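Structural polyprotein, VP1 (Israeli acute paralysis virus, PDB 5CDD) forms part of the capsid of the virus as one of its coat proteins, probably with a structural role. Local coordinates at residues P62-D65 against L66-T70; G74-Y77 against M78-L81; S158-D161 against K162-S166. All blocks are in the same frame, centred on the assembly; numbering follows the deposited sequence.

Interaction 1 (P62-D65 against L66-T70); sequences PITD and LTNTT
L66 donates its backbone N-H to I63 O at 2.8 Å, meeting the oxygen from above the carbonyl plane in a bent bond at the first turn of helix 64-73. Its side chain has CG anti to the backbone N (chi1 169°), and the branched end packs on I49, W53 and V180, a suitable place for a bulky aliphatic residue. T67 takes the second bond to I63 O: its N comes in nearly along the C=O direction, so one carbonyl is gripped by two successive amides. The beta-branched T67 side chain sets CB and OG1 beside the same carbonyl and reaches Y94 and R182. N68 follows with N to T64 O at 2.8 Å, and its amide lies alongside the T64 side chain, both pointing the same way, with ND2 3.7 Å from T64 CB; this polar residue suits the exposed flank, as does T69 after it. T70 turns its hydroxyl back along the helix, OG1 giving a 3.3 Å bond to T67 O, while its side chain touches I49 and R182. The arrangement forms the N-terminal turns of a helix with one flank (D65, N68, T69) exposed and the other laid against the strands of a viral jelly-roll capsid domain.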
loop_
_atom_site.group_PDB
_atom_site.type_symbol
_atom_site.label_atom_id
_atom_site.label_comp_id
_atom_site.label_asym_id
_atom_site.label_seq_id
_atom_site.Cartn_x
_atom_site.Cartn_y
_atom_site.Cartn_z
ATOM N N PRO A 62 16.273 7.261 -46.484
ATOM C CA PRO A 62 14.926 6.810 -46.120
ATOM C C PRO A 62 14.991 5.286 -46.059
ATOM O O PRO A 62 15.582 4.655 -46.940
ATOM C CB PRO A 62 14.065 7.295 -47.285
ATOM C CG PRO A 62 14.861 8.426 -47.878
ATOM C CD PRO A 62 16.264 7.913 -47.803
ATOM N N ILE A 63 14.398 4.686 -45.032
ATOM C CA ILE A 63 14.451 3.234 -44.917
ATOM C C ILE A 63 13.681 2.499 -46.005
ATOM O O ILE A 63 13.795 1.280 -46.123
ATOM C CB ILE A 63 13.969 2.738 -43.532
ATOM C CG1 ILE A 63 12.863 3.648 -42.984
ATOM C CG2 ILE A 63 15.144 2.653 -42.580
ATOM C CD1 ILE A 63 11.530 3.486 -43.687
ATOM N N THR A 64 12.914 3.229 -46.808
ATOM C CA THR A 64 12.176 2.604 -47.891
ATOM C C THR A 64 13.201 2.020 -48.860
ATOM O O THR A 64 12.924 1.058 -49.570
ATOM C CB THR A 64 11.291 3.617 -48.642
ATOM O OG1 THR A 64 12.072 4.755 -49.022
ATOM C CG2 THR A 64 10.130 4.069 -47.775
ATOM N N ASP A 65 14.397 2.604 -48.871
ATOM C CA ASP A 65 15.472 2.134 -49.739
ATOM C C ASP A 65 15.830 0.702 -49.371
ATOM O O ASP A 65 16.277 -0.077 -50.211
ATOM C CB ASP A 65 16.712 3.022 -49.602
ATOM C CG ASP A 65 16.471 4.443 -50.084
ATOM O OD1 ASP A 65 15.486 4.667 -50.824
ATOM O OD2 ASP A 65 17.276 5.336 -49.734
ATOM N N LEU A 66 15.630 0.370 -48.102
ATOM C CA LEU A 66 15.903 -0.965 -47.589
ATOM C C LEU A 66 14.594 -1.739 -47.502
ATOM O O LEU A 66 14.521 -2.915 -47.852
ATOM C CB LEU A 66 16.526 -0.871 -46.195
ATOM C CG LEU A 66 16.633 -2.176 -45.399
ATOM C CD1 LEU A 66 17.584 -3.126 -46.103
ATOM C CD2 LEU A 66 17.119 -1.882 -43.991
ATOM N N THR A 67 13.563 -1.048 -47.033
ATOM C CA THR A 67 12.232 -1.607 -46.852
ATOM C C THR A 67 11.569 -2.136 -48.121
ATOM O O THR A 67 10.995 -3.223 -48.111
ATOM C CB THR A 67 11.315 -0.557 -46.180
ATOM O OG1 THR A 67 11.351 -0.745 -44.761
ATOM C CG2 THR A 67 9.885 -0.658 -46.683
ATOM N N ASN A 68 11.640 -1.374 -49.208
ATOM C CA ASN A 68 11.025 -1.808 -50.458
ATOM C C ASN A 68 11.496 -3.201 -50.854
ATOM O O ASN A 68 10.706 -4.026 -51.316
ATOM C CB ASN A 68 11.334 -0.825 -51.588
ATOM C CG ASN A 68 10.693 0.532 -51.372
ATOM O OD1 ASN A 68 9.540 0.628 -50.952
ATOM N ND2 ASN A 68 11.435 1.590 -51.675
ATOM N N THR A 69 12.784 -3.461 -50.664
ATOM C CA THR A 69 13.359 -4.756 -51.004
ATOM C C THR A 69 12.931 -5.844 -50.023
ATOM O O THR A 69 12.339 -6.849 -50.415
ATOM C CB THR A 69 14.897 -4.688 -51.019
ATOM O OG1 THR A 69 15.320 -3.667 -51.930
ATOM C CG2 THR A 69 15.482 -6.021 -51.452
ATOM N N THR A 70 13.225 -5.634 -48.744
ATOM C CA THR A 70 12.887 -6.609 -47.716
ATOM C C THR A 70 11.399 -6.941 -47.632
ATOM O O THR A 70 11.035 -8.040 -47.213
ATOM C CB THR A 70 13.373 -6.146 -46.324
ATOM O OG1 THR A 70 12.643 -4.985 -45.915
ATOM C CG2 THR A 70 14.857 -5.812 -46.369
#

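Interaction 2 (G74-Y77 against M78-L81); sequences GRDY and MSYL
D76 and S79 are joined by the capping bond that starts helix 77-82. Among the polar contacts, S79 N donates to D76 OD2 at 2.7 Å, reaching the syn side of that oxygen but 34° out of the carboxylate plane. The rotation that allows this puts D76 CG between its backbone N and carbonyl carbon (chi1 73°), folding the short acid back over the first turn; aspartate is well suited to such an N-cap. The other carboxylate oxygen, OD1, is held by a salt bridge to R182, so the cap is itself anchored. S79 OG takes a weak bond from G74 N at 2.8 Å; its strongest partner is D71 O, with T70 O also hydrogen-bonded, both near the end of the preceding helix. G74 has a positive phi (84°), which favours glycine where the chain leaves that helix.

Backbone bonds continue the turn: Y80 N to D76 O at 2.9 Å and L81 N to Y77 O at 2.8 Å.

Apolar contact is slighter, Y77 CB meeting L81 CD1 at 4.3 Å. Separately, the Y80 ring approaches a carbonyl obliquely, CD1 lying 3.3 Å from G74 O. Beyond these, Y80 stacks on Y125 of a neighbouring Structural polyprotein chain, and Y77 and L81 both pack on M129 of that chain.

A buried carboxylate that receives a helix N-H on one oxygen and an arginine on the other is probably well compensated, and its negative charge probably also interacts favourably with the helix dipole at this N-terminus.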
loop_
_atom_site.group_PDB
_atom_site.type_symbol
_atom_site.label_atom_id
_atom_site.label_comp_id
_atom_site.label_asym_id
_atom_site.label_seq_id
_atom_site.Cartn_x
_atom_site.Cartn_y
_atom_site.Cartn_z
ATOM N N GLY A 74 10.114 -11.589 -48.127
ATOM C CA GLY A 74 9.312 -12.468 -47.294
ATOM C C GLY A 74 10.143 -13.223 -46.277
ATOM O O GLY A 74 9.777 -14.324 -45.867
ATOM N N ARG A 75 11.262 -12.630 -45.865
ATOM C CA ARG A 75 12.141 -13.258 -44.885
ATOM C C ARG A 75 11.619 -13.088 -43.459
ATOM O O ARG A 75 11.476 -14.072 -42.732
ATOM C CB ARG A 75 13.558 -12.683 -44.978
ATOM C CG ARG A 75 14.529 -13.325 -43.997
ATOM C CD ARG A 75 15.869 -12.611 -43.952
ATOM N NE ARG A 75 16.711 -13.131 -42.876
ATOM C CZ ARG A 75 17.883 -12.615 -42.519
ATOM N NH1 ARG A 75 18.366 -11.555 -43.154
ATOM N NH2 ARG A 75 18.570 -13.153 -41.521
ATOM N N ASP A 76 11.340 -11.849 -43.057
ATOM C CA ASP A 76 10.835 -11.592 -41.708
ATOM C C ASP A 76 9.318 -11.759 -41.643
ATOM O O ASP A 76 8.669 -11.996 -42.660
ATOM C CB ASP A 76 11.223 -10.184 -41.234
ATOM C CG ASP A 76 10.431 -9.087 -41.919
ATOM O OD1 ASP A 76 10.520 -7.924 -41.470
ATOM O OD2 ASP A 76 9.720 -9.379 -42.905
ATOM N N TYR A 77 8.756 -11.627 -40.447
ATOM C CA TYR A 77 7.318 -11.788 -40.268
ATOM C C TYR A 77 6.478 -10.708 -40.939
ATOM O O TYR A 77 5.448 -11.012 -41.540
ATOM C CB TYR A 77 6.971 -11.854 -38.778
ATOM C CG TYR A 77 7.565 -13.047 -38.064
ATOM C CD1 TYR A 77 7.591 -14.299 -38.671
ATOM C CD2 TYR A 77 8.076 -12.931 -36.772
ATOM C CE1 TYR A 77 8.111 -15.408 -38.015
ATOM C CE2 TYR A 77 8.598 -14.038 -36.104
ATOM C CZ TYR A 77 8.611 -15.272 -36.734
ATOM O OH TYR A 77 9.129 -16.372 -36.090
ATOM N N MET A 78 6.902 -9.453 -40.840
ATOM C CA MET A 78 6.145 -8.374 -41.460
ATOM C C MET A 78 6.005 -8.587 -42.960
ATOM O O MET A 78 4.931 -8.382 -43.526
ATOM C CB MET A 78 6.801 -7.021 -41.185
ATOM C CG MET A 78 6.547 -6.504 -39.785
ATOM S SD MET A 78 7.055 -4.797 -39.589
ATOM C CE MET A 78 5.683 -3.958 -40.344
ATOM N N SER A 79 7.091 -9.006 -43.600
ATOM C CA SER A 79 7.075 -9.250 -45.034
ATOM C C SER A 79 6.316 -10.530 -45.364
ATOM O O SER A 79 5.398 -10.529 -46.185
ATOM C CB SER A 79 8.502 -9.355 -45.566
ATOM O OG SER A 79 8.504 -9.650 -46.951
ATOM N N TYR A 80 6.700 -11.621 -44.711
ATOM C CA TYR A 80 6.072 -12.914 -44.945
ATOM C C TYR A 80 4.556 -12.881 -44.770
ATOM O O TYR A 80 3.815 -13.340 -45.640
ATOM C CB TYR A 80 6.669 -13.962 -44.006
ATOM C CG TYR A 80 6.348 -15.384 -44.403
ATOM C CD1 TYR A 80 6.855 -15.929 -45.583
ATOM C CD2 TYR A 80 5.546 -16.191 -43.598
ATOM C CE1 TYR A 80 6.573 -17.244 -45.950
ATOM C CE2 TYR A 80 5.257 -17.507 -43.958
ATOM C CZ TYR A 80 5.775 -18.027 -45.132
ATOM O OH TYR A 80 5.507 -19.332 -45.477
ATOM N N LEU A 81 4.097 -12.338 -43.647
ATOM C CA LEU A 81 2.668 -12.267 -43.364
ATOM C C LEU A 81 1.911 -11.247 -44.215
ATOM O O LEU A 81 0.705 -11.390 -44.431
ATOM C CB LEU A 81 2.443 -11.956 -41.880
ATOM C CG LEU A 81 2.892 -13.018 -40.870
ATOM C CD1 LEU A 81 2.758 -12.472 -39.457
ATOM C CD2 LEU A 81 2.057 -14.277 -41.037
#

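Interaction 3 (S158-D161 against K162-S166)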
loop_
_atom_site.group_PDB
_atom_site.type_symbol
_atom_site.label_atom_id
_atom_site.label_comp_id
_atom_site.label_asym_id
_atom_site.label_seq_id
_atom_site.Cartn_x
_atom_site.Cartn_y
_atom_site.Cartn_z
ATOM N N SER A 158 1.413 -0.804 -52.092
ATOM C CA SER A 158 0.650 0.003 -53.037
ATOM C C SER A 158 1.596 0.719 -53.991
ATOM O O SER A 158 2.740 1.004 -53.643
ATOM C CB SER A 158 -0.200 1.031 -52.288
ATOM O OG SER A 158 -0.943 1.832 -53.192
ATOM N N THR A 159 1.111 1.013 -55.192
ATOM C CA THR A 159 1.924 1.695 -56.189
ATOM C C THR A 159 1.555 3.174 -56.294
ATOM O O THR A 159 2.131 3.907 -57.098
ATOM C CB THR A 159 1.761 1.039 -57.578
ATOM O OG1 THR A 159 0.394 1.134 -57.998
ATOM C CG2 THR A 159 2.166 -0.427 -57.525
ATOM N N SER A 160 0.606 3.612 -55.472
ATOM C CA SER A 160 0.161 5.003 -55.499
ATOM C C SER A 160 0.423 5.780 -54.210
ATOM O O SER A 160 0.218 6.995 -54.165
ATOM C CB SER A 160 -1.335 5.067 -55.827
ATOM O OG SER A 160 -2.113 4.457 -54.809
ATOM N N ASP A 161 0.872 5.089 -53.165
ATOM C CA ASP A 161 1.149 5.751 -51.892
ATOM C C ASP A 161 2.288 6.750 -52.046
ATOM O O ASP A 161 3.456 6.369 -52.127
ATOM C CB ASP A 161 1.532 4.729 -50.818
ATOM C CG ASP A 161 1.629 5.347 -49.426
ATOM O OD1 ASP A 161 2.185 6.458 -49.288
ATOM O OD2 ASP A 161 1.156 4.711 -48.464
ATOM N N LYS A 162 1.948 8.032 -52.091
ATOM C CA LYS A 162 2.959 9.069 -52.218
ATOM C C LYS A 162 2.816 10.083 -51.098
ATOM O O LYS A 162 2.202 11.135 -51.272
ATOM C CB LYS A 162 2.842 9.777 -53.568
ATOM C CG LYS A 162 3.812 10.946 -53.747
ATOM C CD LYS A 162 5.267 10.500 -53.817
ATOM C CE LYS A 162 6.191 11.702 -53.953
ATOM N NZ LYS A 162 7.605 11.309 -54.190
ATOM N N GLY A 163 3.385 9.756 -49.944
ATOM C CA GLY A 163 3.319 10.651 -48.807
ATOM C C GLY A 163 1.981 10.633 -48.098
ATOM O O GLY A 163 1.577 11.643 -47.528
ATOM N N TYR A 164 1.288 9.497 -48.130
ATOM C CA TYR A 164 -0.008 9.384 -47.464
ATOM C C TYR A 164 0.181 9.200 -45.963
ATOM O O TYR A 164 -0.586 9.729 -45.158
ATOM C CB TYR A 164 -0.811 8.206 -48.022
ATOM C CG TYR A 164 -1.242 8.379 -49.463
ATOM C CD1 TYR A 164 -1.560 9.641 -49.969
ATOM C CD2 TYR A 164 -1.363 7.278 -50.315
ATOM C CE1 TYR A 164 -1.986 9.807 -51.286
ATOM C CE2 TYR A 164 -1.791 7.431 -51.637
ATOM C CZ TYR A 164 -2.099 8.698 -52.115
ATOM O OH TYR A 164 -2.520 8.858 -53.419
ATOM N N ASP A 165 1.207 8.437 -45.600
ATOM C CA ASP A 165 1.528 8.181 -44.206
ATOM C C ASP A 165 3.008 8.463 -43.970
ATOM O O ASP A 165 3.772 8.672 -44.916
ATOM C CB ASP A 165 1.189 6.731 -43.844
ATOM C CG ASP A 165 1.931 5.725 -44.699
ATOM O OD1 ASP A 165 1.941 5.885 -45.937
ATOM O OD2 ASP A 165 2.497 4.768 -44.131
ATOM N N SER A 166 3.404 8.470 -42.702
ATOM C CA SER A 166 4.783 8.744 -42.315
ATOM C C SER A 166 5.719 7.549 -42.432
ATOM O O SER A 166 5.293 6.397 -42.398
ATOM C CB SER A 166 4.815 9.283 -40.884
ATOM O OG SER A 166 4.104 8.413 -40.011
#
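Between S160 and Y164 the backbone curls back on itself through G163, whose positive phi (77°) suits glycine, so that the Y164 ring returns to the S160-D161 peptide. This loop, which leads into strand 166-172 of the jelly-roll domain, opens with an ST turn in which S158 OG accepts from S160 N at 3.3 Å; a serine hydroxyl is short enough to stay close to the chain here.

The Y164 side chain slides past that of D161 in the opposite direction, the ring and carboxylate planes 42° apart. Atoms CD2 and CE2 of the ring do the touching: CD2 stands 3.3 Å from D161 CA, and CE2 equally far from S160 O, both in an oblique approach. One ring face also carries K162 N near its rim. Tyrosine suits this place because the CD2-CE2 side of its ring packs against the S160-D161 peptide while the ring stands edge-to-face with Y151.

D161 swings CG anti to its backbone N (chi1 -172°), which brings OD1 beneath the turn to accept a long, weak but fairly straight bond from Y164 N at 3.4 Å. Aspartate can thus tie the start of the turn to its end. Its carbonyl O binds N118, whereas K162 extends away to bond N118 O through NZ and to make a long, weak ion pair with E123.

D165 crosses D161 at about a right angle, and the two carboxylates, like charges, come close together. R117 probably offsets the gathered negative charge, and D165 suits its place by serving two partners through one oxygen: OD2 takes both the salt bridge from R117 NE and a hydrogen bond with Y88 OH.

How the interactions relate
All three contacts belong to one jelly-roll capsid domain and follow each other in chain order. Interaction 1 lies at the start of helix 64-73, interaction 2 at the linker and start of helix 77-82; their centres are 14 Å apart, and they touch where T70 meets S79 across the short connection. Interaction 3 comes much later, in the loop before strand 166-172. Its centre is 14 Å from that of interaction 1, nearest atoms about 7 Å apart, and 20 Å from that of interaction 2, without touching either. Strand 61-62, whose P62 begins interaction 1, pairs with strand 166-172, which starts at S166 of interaction 3. Interactions 2 and 3 also meet neighbouring capsid chains, tying the domain's connections to the assembly.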